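Local atomic coordinates of phosphoribosylformylglycinamidine synthase 2 (Thermus thermophilus, PDB entry 3VIU), a protein that belongs to the PurM-like (AIR synthase related) family, with two pairs of N-terminal and C-terminal domains, and holds ADP and a magnesium ion in this model. Residues Y366-R371 with S491-E496; Y167-L172 with G531-P536; L246-L251 with K318-V323. All blocks are in the same frame, centred on the assembly; numbering follows the deposited sequence.

Contact 1 of 3, residues Y366-R371 with S491-E496; sequences YVRVGR and SPETPE
Arg371 and Pro495 meet where the loop leading into helix 374-380 crosses the N-terminal start of helix 495-515, part of the second PurM_N-like domain. The backbone N of Arg371 donates to Pro495 O at 3.1 Å in a nearly straight bond (165° at the hydrogen). Since the donor stands well above the carbonyl plane, the oxygen is approached off its lone pairs. The same oxygen also takes a CA-H...O contact from Gly370 CA, so it has two partners from the loop. In return, Arg371 O receives the CA-H of Glu496 at 3.2 Å between CA and O. CB of the Pro495 ring touches the loop as well, 3.7 Å from Val369 O.

Thr494 is the N-cap, its OG1 accepting from the backbone N of Gly497. Further along the loop, Arg368 reaches Glu493 by a salt bridge, NH2 to OE1 at 3.2 Å. The chain of Arg368 is extended from CG to NE, whereas Glu493 starts away from the loop and folds back through a bend at chi2 (-73°) that returns its carboxylate to the loop; the carboxylate and guanidinium planes are 19° apart. OE1 is met almost end-on to its C-O bond, while it sits somewhat out of the guanidinium plane. Short of this ion pair, Arg368 CD lies 3.0 Å from Pro492 O.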
loop_
_atom_site.group_PDB
_atom_site.type_symbol
_atom_site.label_atom_id
_atom_site.label_comp_id
_atom_site.label_asym_id
_atom_site.label_seq_id
_atom_site.Cartn_x
_atom_site.Cartn_y
_atom_site.Cartn_z
ATOM N N TYR A 366 -8.643 7.241 -22.244
ATOM C CA TYR A 366 -8.755 8.649 -22.578
ATOM C C TYR A 366 -7.531 9.474 -22.193
ATOM O O TYR A 366 -6.872 9.217 -21.183
ATOM C CB TYR A 366 -10.009 9.240 -21.919
ATOM C CG TYR A 366 -11.297 8.528 -22.285
ATOM C CD1 TYR A 366 -11.750 8.498 -23.605
ATOM C CD2 TYR A 366 -12.056 7.876 -21.315
ATOM C CE1 TYR A 366 -12.924 7.835 -23.951
ATOM C CE2 TYR A 366 -13.238 7.208 -21.649
ATOM C CZ TYR A 366 -13.664 7.193 -22.970
ATOM O OH TYR A 366 -14.828 6.543 -23.307
ATOM N N VAL A 367 -7.226 10.459 -23.027
ATOM C CA VAL A 367 -6.109 11.349 -22.776
ATOM C C VAL A 367 -6.692 12.745 -22.650
ATOM O O VAL A 367 -7.609 13.110 -23.388
ATOM C CB VAL A 367 -5.090 11.313 -23.929
ATOM C CG1 VAL A 367 -4.192 12.535 -23.873
ATOM C CG2 VAL A 367 -4.248 10.047 -23.826
ATOM N N ARG A 368 -6.174 13.517 -21.702
ATOM C CA ARG A 368 -6.654 14.873 -21.488
ATOM C C ARG A 368 -5.494 15.834 -21.390
ATOM O O ARG A 368 -4.329 15.434 -21.452
ATOM C CB ARG A 368 -7.470 14.957 -20.197
ATOM C CG ARG A 368 -8.847 14.342 -20.288
ATOM C CD ARG A 368 -9.391 14.013 -18.910
ATOM N NE ARG A 368 -10.705 13.383 -18.978
ATOM C CZ ARG A 368 -10.988 12.325 -19.730
ATOM N NH1 ARG A 368 -10.044 11.783 -20.483
ATOM N NH2 ARG A 368 -12.207 11.801 -19.725
ATOM N N VAL A 369 -5.825 17.110 -21.242
ATOM C CA VAL A 369 -4.815 18.141 -21.090
ATOM C C VAL A 369 -4.913 18.640 -19.661
ATOM O O VAL A 369 -5.911 19.241 -19.263
ATOM C CB VAL A 369 -5.034 19.317 -22.067
ATOM C CG1 VAL A 369 -4.709 18.873 -23.489
ATOM C CG2 VAL A 369 -6.475 19.813 -21.976
ATOM N N GLY A 370 -3.883 18.352 -18.878
ATOM C CA GLY A 370 -3.879 18.791 -17.503
ATOM C C GLY A 370 -3.411 20.225 -17.393
ATOM O O GLY A 370 -2.712 20.739 -18.266
ATOM N N ARG A 371 -3.833 20.873 -16.318
ATOM C CA ARG A 371 -3.447 22.243 -16.025
ATOM C C ARG A 371 -3.520 22.372 -14.518
ATOM O O ARG A 371 -4.549 22.067 -13.904
ATOM C CB ARG A 371 -4.393 23.264 -16.670
ATOM C CG ARG A 371 -3.855 24.683 -16.576
ATOM C CD ARG A 371 -4.749 25.711 -17.247
ATOM N NE ARG A 371 -5.731 26.264 -16.326
ATOM C CZ ARG A 371 -7.033 26.010 -16.386
ATOM N NH1 ARG A 371 -7.507 25.206 -17.334
ATOM N NH2 ARG A 371 -7.858 26.561 -15.499
ATOM N N SER A 491 -11.295 13.475 -9.427
ATOM C CA SER A 491 -11.737 13.182 -10.777
ATOM C C SER A 491 -10.684 13.590 -11.802
ATOM O O SER A 491 -10.043 14.640 -11.668
ATOM C CB SER A 491 -13.034 13.927 -11.066
ATOM O OG SER A 491 -13.371 13.808 -12.432
ATOM N N PRO A 492 -10.485 12.755 -12.833
ATOM C CA PRO A 492 -9.513 13.016 -13.896
ATOM C C PRO A 492 -10.154 13.879 -14.988
ATOM O O PRO A 492 -9.491 14.284 -15.945
ATOM C CB PRO A 492 -9.188 11.620 -14.398
ATOM C CG PRO A 492 -10.533 10.960 -14.333
ATOM C CD PRO A 492 -11.038 11.396 -12.962
ATOM N N GLU A 493 -11.450 14.140 -14.836
ATOM C CA GLU A 493 -12.194 14.944 -15.793
ATOM C C GLU A 493 -11.588 16.339 -15.851
ATOM O O GLU A 493 -11.003 16.729 -16.860
ATOM C CB GLU A 493 -13.663 15.051 -15.377
ATOM C CG GLU A 493 -14.336 13.721 -15.052
ATOM C CD GLU A 493 -14.621 12.878 -16.275
ATOM O OE1 GLU A 493 -13.686 12.650 -17.069
ATOM O OE2 GLU A 493 -15.779 12.437 -16.435
ATOM N N THR A 494 -11.720 17.088 -14.762
ATOM C CA THR A 494 -11.175 18.439 -14.707
ATOM C C THR A 494 -9.663 18.462 -14.973
ATOM O O THR A 494 -8.940 17.534 -14.607
ATOM C CB THR A 494 -11.432 19.088 -13.330
ATOM O OG1 THR A 494 -10.595 18.470 -12.343
ATOM C CG2 THR A 494 -12.892 18.920 -12.929
ATOM N N PRO A 495 -9.171 19.532 -15.620
ATOM C CA PRO A 495 -7.746 19.680 -15.933
ATOM C C PRO A 495 -6.853 19.615 -14.687
ATOM O O PRO A 495 -5.763 19.054 -14.740
ATOM C CB PRO A 495 -7.678 21.048 -16.610
ATOM C CG PRO A 495 -9.017 21.169 -17.260
ATOM C CD PRO A 495 -9.950 20.646 -16.190
ATOM N N GLU A 496 -7.317 20.189 -13.579
ATOM C CA GLU A 496 -6.550 20.193 -12.331
ATOM C C GLU A 496 -6.370 18.769 -11.803
ATOM O O GLU A 496 -5.293 18.400 -11.342
ATOM C CB GLU A 496 -7.251 21.025 -11.245
ATOM C CG GLU A 496 -7.844 22.351 -11.689
ATOM C CD GLU A 496 -9.191 22.189 -12.367
ATOM O OE1 GLU A 496 -9.226 21.739 -13.526
ATOM O OE2 GLU A 496 -10.222 22.499 -11.737
#

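Contact 2 of 3, residues Y167-L172 with G531-P536; sequences YRENPL and GGKRIP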
loop_
_atom_site.group_PDB
_atom_site.type_symbol
_atom_site.label_atom_id
_atom_site.label_comp_id
_atom_site.label_asym_id
_atom_site.label_seq_id
_atom_site.Cartn_x
_atom_site.Cartn_y
_atom_site.Cartn_z
ATOM N N TYR A 167 -9.140 15.413 3.347
ATOM C CA TYR A 167 -9.771 14.105 3.355
ATOM C C TYR A 167 -11.098 14.100 4.096
ATOM O O TYR A 167 -11.720 13.047 4.251
ATOM C CB TYR A 167 -8.834 13.073 3.997
ATOM C CG TYR A 167 -7.515 12.862 3.273
ATOM C CD1 TYR A 167 -7.467 12.281 2.005
ATOM C CD2 TYR A 167 -6.306 13.208 3.883
ATOM C CE1 TYR A 167 -6.242 12.042 1.365
ATOM C CE2 TYR A 167 -5.080 12.976 3.254
ATOM C CZ TYR A 167 -5.051 12.393 2.000
ATOM O OH TYR A 167 -3.832 12.156 1.407
ATOM N N ARG A 168 -11.528 15.268 4.557
ATOM C CA ARG A 168 -12.789 15.379 5.288
ATOM C C ARG A 168 -13.942 14.683 4.547
ATOM O O ARG A 168 -14.626 13.844 5.126
ATOM C CB ARG A 168 -13.145 16.853 5.522
ATOM C CG ARG A 168 -14.291 17.083 6.507
ATOM C CD ARG A 168 -14.868 18.495 6.382
ATOM N NE ARG A 168 -13.823 19.512 6.256
ATOM C CZ ARG A 168 -12.971 19.830 7.224
ATOM N NH1 ARG A 168 -12.048 20.757 7.028
ATOM N NH2 ARG A 168 -13.053 19.220 8.394
ATOM N N GLU A 169 -14.143 15.020 3.275
ATOM C CA GLU A 169 -15.223 14.425 2.479
ATOM C C GLU A 169 -14.946 13.049 1.912
ATOM O O GLU A 169 -15.847 12.220 1.812
ATOM C CB GLU A 169 -15.613 15.345 1.320
ATOM C CG GLU A 169 -16.634 16.376 1.702
ATOM C CD GLU A 169 -16.203 17.161 2.908
ATOM O OE1 GLU A 169 -15.113 17.773 2.857
ATOM O OE2 GLU A 169 -16.948 17.164 3.909
ATOM N N ASN A 170 -13.707 12.799 1.522
ATOM C CA ASN A 170 -13.370 11.504 0.956
ATOM C C ASN A 170 -12.205 10.853 1.688
ATOM O O ASN A 170 -11.046 11.103 1.368
ATOM C CB ASN A 170 -13.028 11.656 -0.527
ATOM C CG ASN A 170 -14.132 12.353 -1.316
ATOM O OD1 ASN A 170 -14.370 13.551 -1.157
ATOM N ND2 ASN A 170 -14.816 11.597 -2.166
ATOM N N PRO A 171 -12.499 10.013 2.694
ATOM C CA PRO A 171 -11.409 9.363 3.417
ATOM C C PRO A 171 -10.769 8.286 2.539
ATOM O O PRO A 171 -11.337 7.881 1.517
ATOM C CB PRO A 171 -12.113 8.791 4.646
ATOM C CG PRO A 171 -13.464 8.440 4.108
ATOM C CD PRO A 171 -13.803 9.656 3.279
ATOM N N LEU A 172 -9.587 7.828 2.924
ATOM C CA LEU A 172 -8.922 6.799 2.150
ATOM C C LEU A 172 -8.581 5.600 3.010
ATOM O O LEU A 172 -8.143 5.738 4.151
ATOM C CB LEU A 172 -7.636 7.334 1.517
ATOM C CG LEU A 172 -7.707 8.468 0.493
ATOM C CD1 LEU A 172 -6.314 8.716 -0.048
ATOM C CD2 LEU A 172 -8.657 8.111 -0.641
ATOM N N GLY A 531 -18.057 18.072 -4.416
ATOM C CA GLY A 531 -18.258 19.508 -4.450
ATOM C C GLY A 531 -17.050 20.289 -4.935
ATOM O O GLY A 531 -16.774 21.381 -4.440
ATOM N N GLY A 532 -16.328 19.744 -5.908
ATOM C CA GLY A 532 -15.166 20.446 -6.417
ATOM C C GLY A 532 -13.971 20.388 -5.479
ATOM O O GLY A 532 -12.921 20.959 -5.775
ATOM N N LYS A 533 -14.123 19.723 -4.336
ATOM C CA LYS A 533 -13.006 19.595 -3.398
ATOM C C LYS A 533 -12.271 18.279 -3.663
ATOM O O LYS A 533 -12.837 17.203 -3.497
ATOM C CB LYS A 533 -13.500 19.615 -1.949
ATOM C CG LYS A 533 -12.360 19.554 -0.942
ATOM C CD LYS A 533 -12.863 19.448 0.481
ATOM C CE LYS A 533 -11.711 19.286 1.448
ATOM N NZ LYS A 533 -12.185 19.131 2.840
ATOM N N ARG A 534 -11.013 18.374 -4.084
ATOM C CA ARG A 534 -10.215 17.185 -4.384
ATOM C C ARG A 534 -9.328 16.802 -3.206
ATOM O O ARG A 534 -8.791 17.673 -2.526
ATOM C CB ARG A 534 -9.326 17.430 -5.613
ATOM C CG ARG A 534 -10.055 17.975 -6.838
ATOM C CD ARG A 534 -9.171 17.954 -8.078
ATOM N NE ARG A 534 -7.899 18.639 -7.872
ATOM C CZ ARG A 534 -7.778 19.941 -7.632
ATOM N NH1 ARG A 534 -6.577 20.477 -7.454
ATOM N NH2 ARG A 534 -8.858 20.707 -7.573
ATOM N N ILE A 535 -9.182 15.502 -2.956
ATOM C CA ILE A 535 -8.322 15.046 -1.865
ATOM C C ILE A 535 -6.899 15.336 -2.298
ATOM O O ILE A 535 -6.634 15.507 -3.478
ATOM C CB ILE A 535 -8.404 13.520 -1.632
ATOM C CG1 ILE A 535 -7.971 12.792 -2.907
ATOM C CG2 ILE A 535 -9.819 13.115 -1.188
ATOM C CD1 ILE A 535 -7.870 11.302 -2.766
ATOM N N PRO A 536 -5.966 15.426 -1.343
ATOM C CA PRO A 536 -4.579 15.689 -1.734
ATOM C C PRO A 536 -4.161 14.505 -2.594
ATOM O O PRO A 536 -4.548 13.382 -2.306
ATOM C CB PRO A 536 -3.841 15.691 -0.398
ATOM C CG PRO A 536 -4.867 16.242 0.538
ATOM C CD PRO A 536 -6.122 15.489 0.121
#
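Tyr167 lays one face of its ring against Pro536: CD of the proline is 3.8 Å from the ring centroid and only 17° off the normal, a CH-pi contact displaced toward the rim. With CG anti to the carbonyl carbon (chi1 -62°), the ring extends to Pro536, although the CB bond itself does not point at that segment. The Tyr167 hydroxyl bonds to Thr538 OG1. Ile535 crosses the tyrosine side chain at about a right angle, with CB 4.0 Å from Tyr167 CD1. The two branches of Ile535 diverge: CG2 presses on Asn170, 3.6 Å from CB of that residue, while CD1 meets Leu172 CD2 tip to tip at 3.9 Å.

These apolar contacts join the two PurM_N-like domains of the chain, the loop between strands 156-163 and 172-182 packing on the run from strand 533-534 toward strand 538-548. At the more open end, Lys533 is extended along its whole length and crosses Glu169 roughly perpendicularly. NZ gives a salt bridge to Glu169 OE1 at 3.2 Å, nearly in line with the C-O bond, and a further hydrogen bond to Glu165 O. Arg168 NE comes within 3.8 Å of Lys533 NZ, a pairing of like charges, but Arg168 NH2 is engaged by Glu131 in a salt bridge.

Contact 3 of 3, residues L246-L251 with K318-V323; sequences LEAIEL and KALEEV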
loop_
_atom_site.group_PDB
_atom_site.type_symbol
_atom_site.label_atom_id
_atom_site.label_comp_id
_atom_site.label_asym_id
_atom_site.label_seq_id
_atom_site.Cartn_x
_atom_site.Cartn_y
_atom_site.Cartn_z
ATOM N N LEU A 246 -4.150 -22.559 -1.089
ATOM C CA LEU A 246 -2.709 -22.683 -0.922
ATOM C C LEU A 246 -2.262 -24.136 -1.034
ATOM O O LEU A 246 -1.260 -24.429 -1.682
ATOM C CB LEU A 246 -2.266 -22.118 0.428
ATOM C CG LEU A 246 -2.332 -20.606 0.657
ATOM C CD1 LEU A 246 -1.955 -20.303 2.103
ATOM C CD2 LEU A 246 -1.396 -19.888 -0.292
ATOM N N GLU A 247 -2.994 -25.054 -0.407
ATOM C CA GLU A 247 -2.602 -26.452 -0.490
ATOM C C GLU A 247 -2.762 -26.913 -1.927
ATOM O O GLU A 247 -1.860 -27.525 -2.499
ATOM C CB GLU A 247 -3.448 -27.324 0.439
ATOM C CG GLU A 247 -3.109 -28.814 0.326
ATOM C CD GLU A 247 -3.808 -29.680 1.362
ATOM O OE1 GLU A 247 -3.907 -30.906 1.130
ATOM O OE2 GLU A 247 -4.247 -29.146 2.407
ATOM N N ALA A 248 -3.911 -26.601 -2.513
ATOM C CA ALA A 248 -4.175 -26.977 -3.890
ATOM C C ALA A 248 -2.996 -26.586 -4.791
ATOM O O ALA A 248 -2.515 -27.397 -5.581
ATOM C CB ALA A 248 -5.466 -26.306 -4.378
ATOM N N ILE A 249 -2.521 -25.352 -4.673
ATOM C CA ILE A 249 -1.410 -24.940 -5.515
ATOM C C ILE A 249 -0.096 -25.561 -5.080
ATOM O O ILE A 249 0.735 -25.913 -5.923
ATOM C CB ILE A 249 -1.211 -23.430 -5.531
ATOM C CG1 ILE A 249 0.085 -23.120 -6.283
ATOM C CG2 ILE A 249 -1.195 -22.892 -4.113
ATOM C CD1 ILE A 249 0.627 -21.735 -6.095
ATOM N N GLU A 250 0.107 -25.681 -3.771
ATOM C CA GLU A 250 1.341 -26.271 -3.275
ATOM C C GLU A 250 1.468 -27.713 -3.743
ATOM O O GLU A 250 2.565 -28.264 -3.776
ATOM C CB GLU A 250 1.400 -26.185 -1.754
ATOM C CG GLU A 250 1.798 -24.805 -1.279
ATOM C CD GLU A 250 1.719 -24.644 0.220
ATOM O OE1 GLU A 250 2.357 -25.436 0.950
ATOM O OE2 GLU A 250 1.023 -23.713 0.666
ATOM N N LEU A 251 0.339 -28.310 -4.118
ATOM C CA LEU A 251 0.328 -29.677 -4.618
ATOM C C LEU A 251 0.375 -29.657 -6.135
ATOM O O LEU A 251 0.309 -30.702 -6.777
ATOM C CB LEU A 251 -0.923 -30.419 -4.162
ATOM C CG LEU A 251 -1.004 -30.689 -2.659
ATOM C CD1 LEU A 251 -2.204 -31.576 -2.363
ATOM C CD2 LEU A 251 0.284 -31.351 -2.187
ATOM N N LYS A 318 -10.171 -34.549 -9.542
ATOM C CA LYS A 318 -10.470 -35.236 -8.297
ATOM C C LYS A 318 -9.595 -34.727 -7.161
ATOM O O LYS A 318 -10.096 -34.387 -6.090
ATOM C CB LYS A 318 -10.291 -36.747 -8.463
ATOM C CG LYS A 318 -11.604 -37.486 -8.584
ATOM C CD LYS A 318 -12.475 -37.267 -7.341
ATOM C CE LYS A 318 -11.837 -37.871 -6.085
ATOM N NZ LYS A 318 -12.667 -37.681 -4.857
ATOM N N ALA A 319 -8.289 -34.667 -7.408
ATOM C CA ALA A 319 -7.333 -34.197 -6.411
ATOM C C ALA A 319 -7.763 -32.847 -5.845
ATOM O O ALA A 319 -7.758 -32.644 -4.629
ATOM C CB ALA A 319 -5.943 -34.085 -7.034
ATOM N N LEU A 320 -8.137 -31.932 -6.736
ATOM C CA LEU A 320 -8.568 -30.598 -6.336
ATOM C C LEU A 320 -9.762 -30.692 -5.400
ATOM O O LEU A 320 -9.820 -30.006 -4.379
ATOM C CB LEU A 320 -8.943 -29.753 -7.567
ATOM C CG LEU A 320 -9.478 -28.334 -7.312
ATOM C CD1 LEU A 320 -8.419 -27.512 -6.596
ATOM C CD2 LEU A 320 -9.869 -27.667 -8.627
ATOM N N GLU A 321 -10.713 -31.551 -5.742
ATOM C CA GLU A 321 -11.908 -31.706 -4.920
ATOM C C GLU A 321 -11.540 -32.208 -3.531
ATOM O O GLU A 321 -12.043 -31.709 -2.521
ATOM C CB GLU A 321 -12.885 -32.675 -5.595
ATOM C CG GLU A 321 -13.029 -32.425 -7.089
ATOM C CD GLU A 321 -14.071 -33.303 -7.754
ATOM O OE1 GLU A 321 -14.186 -34.491 -7.374
ATOM O OE2 GLU A 321 -14.763 -32.802 -8.669
ATOM N N GLU A 322 -10.645 -33.187 -3.490
ATOM C CA GLU A 322 -10.207 -33.767 -2.229
ATOM C C GLU A 322 -9.497 -32.735 -1.367
ATOM O O GLU A 322 -9.705 -32.685 -0.150
ATOM C CB GLU A 322 -9.321 -34.989 -2.497
ATOM C CG GLU A 322 -10.118 -36.120 -3.159
ATOM C CD GLU A 322 -9.298 -37.357 -3.463
ATOM O OE1 GLU A 322 -9.872 -38.315 -4.025
ATOM O OE2 GLU A 322 -8.090 -37.376 -3.142
ATOM N N VAL A 323 -8.673 -31.901 -1.994
ATOM C CA VAL A 323 -7.988 -30.859 -1.250
ATOM C C VAL A 323 -9.024 -30.041 -0.488
ATOM O O VAL A 323 -8.894 -29.839 0.717
ATOM C CB VAL A 323 -7.198 -29.916 -2.172
ATOM C CG1 VAL A 323 -6.719 -28.703 -1.380
ATOM C CG2 VAL A 323 -6.000 -30.643 -2.752
#
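Two helices of the first AIR synthase related C-terminal domain pack here, the last turn of helix 235-250 against helix 317-326. The short segments run roughly antiparallel, at 146°, with their axes 9.6 Å apart at closest approach. Val323 makes most of the contact from its helix. Its CG1, anti to the backbone N (chi1 169°), reaches the backbone of the other helix, 3.7 Å from Ala248 N and 4.0 Å from Ala248 CB. The other methyl, CG2, diverges toward Leu251 just past the helix, where it lies 3.9 Å from CD1 as the two side chains run past one another in opposite senses.

Ala248 has a second neighbour in Leu320, whose CD1 comes to 3.9 Å from the alanine CB; Leu320 also rests on Leu310 and Pro312 of strand 307-312, which seats helix 317-326 on the sheet. Glu247 passes alongside Val323 with its aliphatic part, CB 4.0 Å from CG1. Its carboxylate reaches on to Arg326 by a salt bridge and to Trp327 NE1 by a hydrogen bond. Methyl groups meet methyl groups, the stem of Glu247 and the Ala248 backbone, so the contact between the two segments is apolar packing, while the Glu247 carboxylate is met by Arg326 and Trp327.

How the contacts relate
Along the chain, the pairing of contact 2 encloses both others: contact 3 opens and closes first, within the first C-terminal domain, then contact 1 follows. Contacts 1 and 2 are neighbours, with centres 17 Å apart, and they touch where Glu496 CB packs on Arg534 CZ at 3.8 Å. They share the second PurM_N-like domain, which contact 2 joins to the first such domain and contact 1 to the loop before helix 374-380. Contact 3 stands apart, its centre 45 Å from contact 2 and 47 Å from contact 1. Contact 2 thus closes a domain-domain boundary over some 360 residues, whereas contact 3 is internal to one domain, across the chain's centre from contact 2.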